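Local coordinates for protein phytoene synthase (Enterococcus hirae, PDB 5IYS) that probably joins two farnesyl diphosphate molecules head to head into a thirty-carbon carotenoid precursor, as dehydrosqualene synthases do, with the help of magnesium ions, at residues 152-157 and 232-237; 139-144 and 157-162. One frame throughout, in Å; residues are numbered along the deposited sequence.

Contact 1. Residues 152-157 and 232-237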
loop_
_atom_site.group_PDB
_atom_site.type_symbol
_atom_site.label_atom_id
_atom_site.label_comp_id
_atom_site.label_asym_id
_atom_site.label_seq_id
_atom_site.Cartn_x
_atom_site.Cartn_y
_atom_site.Cartn_z
ATOM N N ALA A 152 10.255 16.100 1.959
ATOM C CA ALA A 152 11.501 15.729 2.643
ATOM C C ALA A 152 11.409 15.734 4.168
ATOM O O ALA A 152 12.005 14.869 4.825
ATOM C CB ALA A 152 12.692 16.569 2.171
ATOM N N ASP A 153 10.521 16.565 4.706
ATOM C CA ASP A 153 10.331 16.682 6.164
ATOM C C ASP A 153 9.879 15.373 6.810
ATOM O O ASP A 153 10.148 15.104 7.982
ATOM C CB ASP A 153 9.310 17.775 6.507
ATOM C CG ASP A 153 9.852 19.169 6.258
ATOM O OD1 ASP A 153 11.047 19.280 5.925
ATOM O OD2 ASP A 153 9.059 20.139 6.298
ATOM N N ILE A 154 9.102 14.579 6.083
ATOM C CA ILE A 154 8.476 13.435 6.725
ATOM C C ILE A 154 8.599 12.150 5.920
ATOM O O ILE A 154 7.694 11.319 5.918
ATOM C CB ILE A 154 6.979 13.712 7.018
ATOM C CG1 ILE A 154 6.289 14.323 5.796
ATOM C CG2 ILE A 154 6.815 14.648 8.241
ATOM C CD1 ILE A 154 4.732 14.378 5.909
ATOM N N VAL A 155 9.720 11.961 5.235
ATOM C CA VAL A 155 9.877 10.717 4.481
ATOM C C VAL A 155 9.908 9.515 5.426
ATOM O O VAL A 155 9.449 8.430 5.074
ATOM C CB VAL A 155 11.190 10.680 3.644
ATOM C CG1 VAL A 155 11.163 11.737 2.528
ATOM C CG2 VAL A 155 12.410 10.867 4.570
ATOM N N VAL A 156 10.531 9.675 6.585
ATOM C CA VAL A 156 10.689 8.557 7.511
ATOM C C VAL A 156 9.342 7.988 7.998
ATOM O O VAL A 156 9.094 6.785 7.893
ATOM C CB VAL A 156 11.641 8.939 8.680
ATOM C CG1 VAL A 156 11.576 7.881 9.779
ATOM C CG2 VAL A 156 13.081 9.053 8.144
ATOM N N PRO A 157 8.467 8.843 8.538
ATOM C CA PRO A 157 7.171 8.321 8.949
ATOM C C PRO A 157 6.294 7.873 7.790
ATOM O O PRO A 157 5.494 6.971 7.958
ATOM C CB PRO A 157 6.521 9.492 9.695
ATOM C CG PRO A 157 7.321 10.704 9.346
ATOM C CD PRO A 157 8.741 10.158 9.136
ATOM N N PRO A 232 1.064 16.590 12.035
ATOM C CA PRO A 232 1.094 18.041 12.125
ATOM C C PRO A 232 1.636 18.729 10.879
ATOM O O PRO A 232 1.376 19.924 10.683
ATOM C CB PRO A 232 1.994 18.310 13.346
ATOM C CG PRO A 232 1.792 17.068 14.222
ATOM C CD PRO A 232 1.602 15.922 13.228
ATOM N N LEU A 233 2.357 17.994 10.030
ATOM C CA LEU A 233 2.955 18.568 8.829
ATOM C C LEU A 233 2.159 18.165 7.580
ATOM O O LEU A 233 2.472 18.574 6.466
ATOM C CB LEU A 233 4.369 18.022 8.638
ATOM C CG LEU A 233 5.336 18.514 9.725
ATOM C CD1 LEU A 233 6.767 18.008 9.533
ATOM C CD2 LEU A 233 5.254 20.027 9.783
ATOM N N ILE A 234 1.201 17.280 7.767
ATOM C CA ILE A 234 0.256 16.998 6.689
ATOM C C ILE A 234 -0.684 18.175 6.482
ATOM O O ILE A 234 -1.212 18.744 7.446
ATOM C CB ILE A 234 -0.522 15.741 6.988
ATOM C CG1 ILE A 234 0.444 14.563 7.141
ATOM C CG2 ILE A 234 -1.588 15.467 5.884
ATOM C CD1 ILE A 234 0.976 14.054 5.815
ATOM N N THR A 235 -0.876 18.554 5.223
ATOM C CA THR A 235 -1.842 19.627 4.942
ATOM C C THR A 235 -3.222 19.341 5.559
ATOM O O THR A 235 -3.688 18.205 5.567
ATOM C CB THR A 235 -1.977 19.850 3.433
ATOM O OG1 THR A 235 -0.684 20.119 2.899
ATOM C CG2 THR A 235 -2.875 21.052 3.149
ATOM N N GLU A 236 -3.798 20.336 6.220
ATOM C CA GLU A 236 -4.982 20.105 7.054
ATOM C C GLU A 236 -6.098 19.374 6.296
ATOM O O GLU A 236 -6.572 18.313 6.741
ATOM C CB GLU A 236 -5.545 21.410 7.603
ATOM C CG GLU A 236 -6.801 21.168 8.429
ATOM C CD GLU A 236 -7.368 22.456 8.992
ATOM O OE1 GLU A 236 -6.556 23.372 9.258
ATOM O OE2 GLU A 236 -8.614 22.577 9.086
ATOM N N ASP A 237 -6.407 19.860 5.104
ATOM C CA ASP A 237 -7.442 19.212 4.258
ATOM C C ASP A 237 -7.131 17.808 3.725
ATOM O O ASP A 237 -8.000 17.153 3.115
ATOM C CB ASP A 237 -7.913 20.149 3.132
ATOM C CG ASP A 237 -6.864 20.403 2.044
ATOM O OD1 ASP A 237 -5.821 19.719 1.920
ATOM O OD2 ASP A 237 -7.155 21.267 1.190
#

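Contact 2. Residues 139-144 and 157-162. With FPS (S-[(2E,6E)-3,7,11-trimethyldodeca-2,6,10-trienyl] trihydrogen thiodiphosphate), chain G; FPS (S-[(2E,6E)-3,7,11-trimethyldodeca-2,6,10-trienyl] trihydrogen thiodiphosphate), chain H.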
loop_
_atom_site.group_PDB
_atom_site.type_symbol
_atom_site.label_atom_id
_atom_site.label_comp_id
_atom_site.label_asym_id
_atom_site.label_seq_id
_atom_site.Cartn_x
_atom_site.Cartn_y
_atom_site.Cartn_z
ATOM N N VAL A 139 5.239 3.762 -2.233
ATOM C CA VAL A 139 3.923 4.368 -2.485
ATOM C C VAL A 139 3.703 5.600 -1.603
ATOM O O VAL A 139 3.235 6.645 -2.042
ATOM C CB VAL A 139 2.762 3.378 -2.232
ATOM C CG1 VAL A 139 1.415 4.071 -2.526
ATOM C CG2 VAL A 139 2.874 2.179 -3.198
ATOM N N GLY A 140 4.076 5.501 -0.345
ATOM C CA GLY A 140 4.042 6.686 0.523
ATOM C C GLY A 140 4.835 7.837 -0.067
ATOM O O GLY A 140 4.383 8.991 -0.084
ATOM N N LEU A 141 6.020 7.523 -0.587
ATOM C CA LEU A 141 6.828 8.564 -1.191
ATOM C C LEU A 141 6.247 9.132 -2.470
ATOM O O LEU A 141 6.450 10.311 -2.770
ATOM C CB LEU A 141 8.249 8.046 -1.421
ATOM C CG LEU A 141 8.959 7.642 -0.126
ATOM C CD1 LEU A 141 10.456 7.500 -0.410
ATOM C CD2 LEU A 141 8.706 8.690 0.944
ATOM N N MET A 142 5.632 8.283 -3.299
ATOM C CA MET A 142 4.922 8.799 -4.461
ATOM C C MET A 142 3.881 9.837 -4.081
ATOM O O MET A 142 3.714 10.840 -4.793
ATOM C CB MET A 142 4.200 7.676 -5.217
ATOM C CG MET A 142 5.102 6.591 -5.720
ATOM S SD MET A 142 4.060 5.247 -6.394
ATOM C CE MET A 142 5.304 3.960 -6.373
ATOM N N LEU A 143 3.114 9.540 -3.032
ATOM C CA LEU A 143 2.002 10.399 -2.607
ATOM C C LEU A 143 2.353 11.628 -1.771
ATOM O O LEU A 143 1.552 12.569 -1.661
ATOM C CB LEU A 143 0.978 9.570 -1.827
ATOM C CG LEU A 143 0.343 8.426 -2.630
ATOM C CD1 LEU A 143 -0.602 7.630 -1.734
ATOM C CD2 LEU A 143 -0.414 8.972 -3.822
ATOM N N LEU A 144 3.514 11.617 -1.130
ATOM C CA LEU A 144 3.821 12.680 -0.177
ATOM C C LEU A 144 3.657 14.089 -0.751
ATOM O O LEU A 144 3.201 14.994 -0.053
ATOM C CB LEU A 144 5.248 12.521 0.344
ATOM C CG LEU A 144 5.444 11.825 1.699
ATOM C CD1 LEU A 144 6.922 11.895 2.211
ATOM C CD2 LEU A 144 4.495 12.424 2.734
ATOM N N PRO A 157 8.467 8.843 8.538
ATOM C CA PRO A 157 7.171 8.321 8.949
ATOM C C PRO A 157 6.294 7.873 7.790
ATOM O O PRO A 157 5.494 6.971 7.958
ATOM C CB PRO A 157 6.521 9.492 9.695
ATOM C CG PRO A 157 7.321 10.704 9.346
ATOM C CD PRO A 157 8.741 10.158 9.136
ATOM N N ALA A 158 6.469 8.463 6.615
ATOM C CA ALA A 158 5.703 8.039 5.460
ATOM C C ALA A 158 6.087 6.619 5.109
ATOM O O ALA A 158 5.232 5.774 4.848
ATOM C CB ALA A 158 5.961 8.955 4.298
ATOM N N LYS A 159 7.390 6.348 5.079
ATOM C CA LYS A 159 7.854 5.006 4.767
ATOM C C LYS A 159 7.369 4.023 5.809
ATOM O O LYS A 159 7.097 2.880 5.486
ATOM C CB LYS A 159 9.381 4.957 4.705
ATOM C CG LYS A 159 9.974 5.566 3.436
ATOM C CD LYS A 159 11.396 5.048 3.218
ATOM C CE LYS A 159 12.441 5.905 3.914
ATOM N NZ LYS A 159 13.814 5.337 3.698
ATOM N N LYS A 160 7.308 4.442 7.066
ATOM C CA LYS A 160 6.768 3.566 8.108
ATOM C C LYS A 160 5.292 3.185 7.869
ATOM O O LYS A 160 4.873 2.074 8.224
ATOM C CB LYS A 160 6.949 4.203 9.485
ATOM C CG LYS A 160 8.434 4.163 9.950
ATOM C CD LYS A 160 8.625 4.894 11.279
ATOM C CE LYS A 160 10.026 4.690 11.834
ATOM N NZ LYS A 160 10.096 5.564 13.035
ATOM N N LEU A 161 4.470 4.118 7.393
ATOM C CA LEU A 161 3.044 3.801 7.219
ATOM C C LEU A 161 2.899 2.768 6.082
ATOM O O LEU A 161 2.072 1.849 6.126
ATOM C CB LEU A 161 2.233 5.053 6.833
ATOM C CG LEU A 161 0.730 4.827 6.578
ATOM C CD1 LEU A 161 0.039 3.987 7.646
ATOM C CD2 LEU A 161 0.005 6.162 6.402
ATOM N N GLY A 162 3.680 2.948 5.029
ATOM C CA GLY A 162 3.674 1.976 3.914
ATOM C C GLY A 162 4.138 0.602 4.375
ATOM O O GLY A 162 3.546 -0.426 4.046
HETATM C C1 FPS G . -2.820 -2.470 -0.571
HETATM S S1 FPS G . -3.293 -2.090 -2.216
HETATM C C2 FPS G . -1.772 -1.411 -0.279
HETATM C C3 FPS G . -0.680 -1.609 0.478
HETATM C C4 FPS G . -0.431 -2.934 1.136
HETATM C C5 FPS G . 0.320 -0.494 0.721
HETATM C C6 FPS G . -0.005 0.829 0.029
HETATM C C7 FPS G . 0.834 1.921 0.663
HETATM C C8 FPS G . 0.367 3.169 0.847
HETATM C C10 FPS G . 1.339 4.202 1.374
HETATM C C9 FPS G . -1.039 3.587 0.487
HETATM C C11 FPS G . 0.758 4.839 2.639
HETATM C C12 FPS G . 1.615 6.007 3.100
HETATM C C13 FPS G . 1.395 7.300 2.769
HETATM C C14 FPS G . 2.297 8.376 3.316
HETATM C C15 FPS G . 0.247 7.716 1.887
HETATM P PA FPS G . -5.132 -2.904 -2.685
HETATM O O1A FPS G . -5.808 -2.130 -3.729
HETATM O O2A FPS G . -4.682 -4.298 -3.372
HETATM O O3A FPS G . -6.051 -3.304 -1.444
HETATM P PB FPS G . -5.802 -4.787 -0.827
HETATM O O1B FPS G . -6.766 -5.776 -1.422
HETATM O O2B FPS G . -5.924 -4.562 0.662
HETATM O O3B FPS G . -4.421 -5.338 -1.104
HETATM C C1 FPS H . -0.843 -4.827 -2.722
HETATM S S1 FPS H . 0.081 -5.949 -1.719
HETATM C C2 FPS H . 0.048 -4.278 -3.809
HETATM C C3 FPS H . 1.061 -3.415 -3.612
HETATM C C4 FPS H . 1.508 -2.955 -2.249
HETATM C C5 FPS H . 1.815 -2.930 -4.829
HETATM C C6 FPS H . 1.003 -1.909 -5.625
HETATM C C7 FPS H . 0.412 -0.852 -4.708
HETATM C C8 FPS H . -0.874 -0.485 -4.804
HETATM C C10 FPS H . -1.376 0.530 -3.804
HETATM C C9 FPS H . -1.800 -1.129 -5.802
HETATM C C11 FPS H . -1.266 1.956 -4.295
HETATM C C12 FPS H . -2.191 2.714 -3.352
HETATM C C13 FPS H . -2.376 4.046 -3.383
HETATM C C14 FPS H . -1.694 4.951 -4.363
HETATM C C15 FPS H . -3.301 4.653 -2.375
HETATM P PA FPS H . -0.375 -7.695 -2.675
HETATM O O1A FPS H . 0.103 -7.627 -4.077
HETATM O O2A FPS H . 0.375 -8.901 -1.917
HETATM O O3A FPS H . -1.945 -7.993 -2.405
HETATM P PB FPS H . -3.153 -7.948 -3.443
HETATM O O1B FPS H . -3.662 -9.363 -3.507
HETATM O O2B FPS H . -2.753 -7.500 -4.831
HETATM O O3B FPS H . -4.171 -6.982 -2.874
#

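Contact 1. Residues 152-157 and 232-237
The torsions of I154 split its two branches between two partners: CG1 stands between the backbone N and the carbonyl carbon (chi1 46°), while CG2 lies beside the N and anti to that carbonyl carbon. The short branch, CG2, meets L233, whose CG is anti to its own carbonyl carbon (chi1 -68°), and the two side chains run past each other in opposite directions, with I154 CG2 3.6 Å from L233 CD1. The same L233 CD1 touches D153 at CB, 4.0 Å away, while D153 OD1 is engaged in a salt bridge with R150. The longer branch of I154 ends in CD1, which meets the CD1 of I234 at 3.8 Å, the two side chains crossing at about a right angle. Branched aliphatic residues suit this place because one isoleucine can offer methyls to two neighbours, whereas D153 is exposed, as suits a carboxylate. No hydrogen bond joins the segments, but L233 O accepts one from T148 OG1, tying 232-237 to the connection between helices 125-143 and 155-172. In this all-helical squalene/phytoene synthase fold, the 3-10 turn and N-cap residue I154 before helix 155-172 pack on the 3-10 turn and loop before helix 236-258.

Contact 2. Residues 139-144 and 157-162
A158 CB sits against the branched end of L144, 3.7 Å from CD1 and 3.9 Å from CG, where helices 125-143 and 155-172 pack in the all-helical isoprenoid synthase fold, beside the pocket of the bound farnesyl thiodiphosphates. Between the protein segments the contact is apolar, and a single methyl at A158 suits a place shared by a leucine and a ligand. With no side chain at G140, the backbone of A158, notably its O, can lie close to that helix. Further out, L141 CD2 lies 4.2 Å from K159 CG, the aliphatic stem of a lysine whose charged end makes a cation-pi contact with Y133.

Contacts with the prenyl tails form the second group. V139 has CG1 anti to its backbone N (chi1 -179°), and this methyl touches both ligands, while L143 CD1 likewise meets a terminal methyl of each. Aliphatic side chains are apt here because the tails offer hydrocarbon alone. The backbone N of G140 comes within 3.5 Å of C10 of the chain G ligand. From the other helix, L161 lies along the chain G tail, with CD2 3.7 Å from C12. The methyl of A158 also lines the pocket, its CB standing 3.8 Å from C14 of the same ligand.

Overall arrangement
Both contacts draw on helix 155-172: contact 1 uses its N-terminal approach, contact 2 its first turns. They meet directly, since I154 CD1 packs on L144 CD2 at 3.7 Å, giving one continuous apolar layer from a peripheral loop to the ligand pocket. Contact 1 is centred about 17 Å from the centre of the chain and mixes two buried isoleucines with an exposed leucine and aspartate. Contact 2, about 9 Å from that centre, has no fully exposed residue among those that touch and packs two helices through an alanine methyl, two leucines and a lysine stem. Neither is held by hydrogen bonds between its segments; in the inner one A158 CB touches both L144 and a prenyl tail, and neighbouring V139, L143 and L161 touch the ligands.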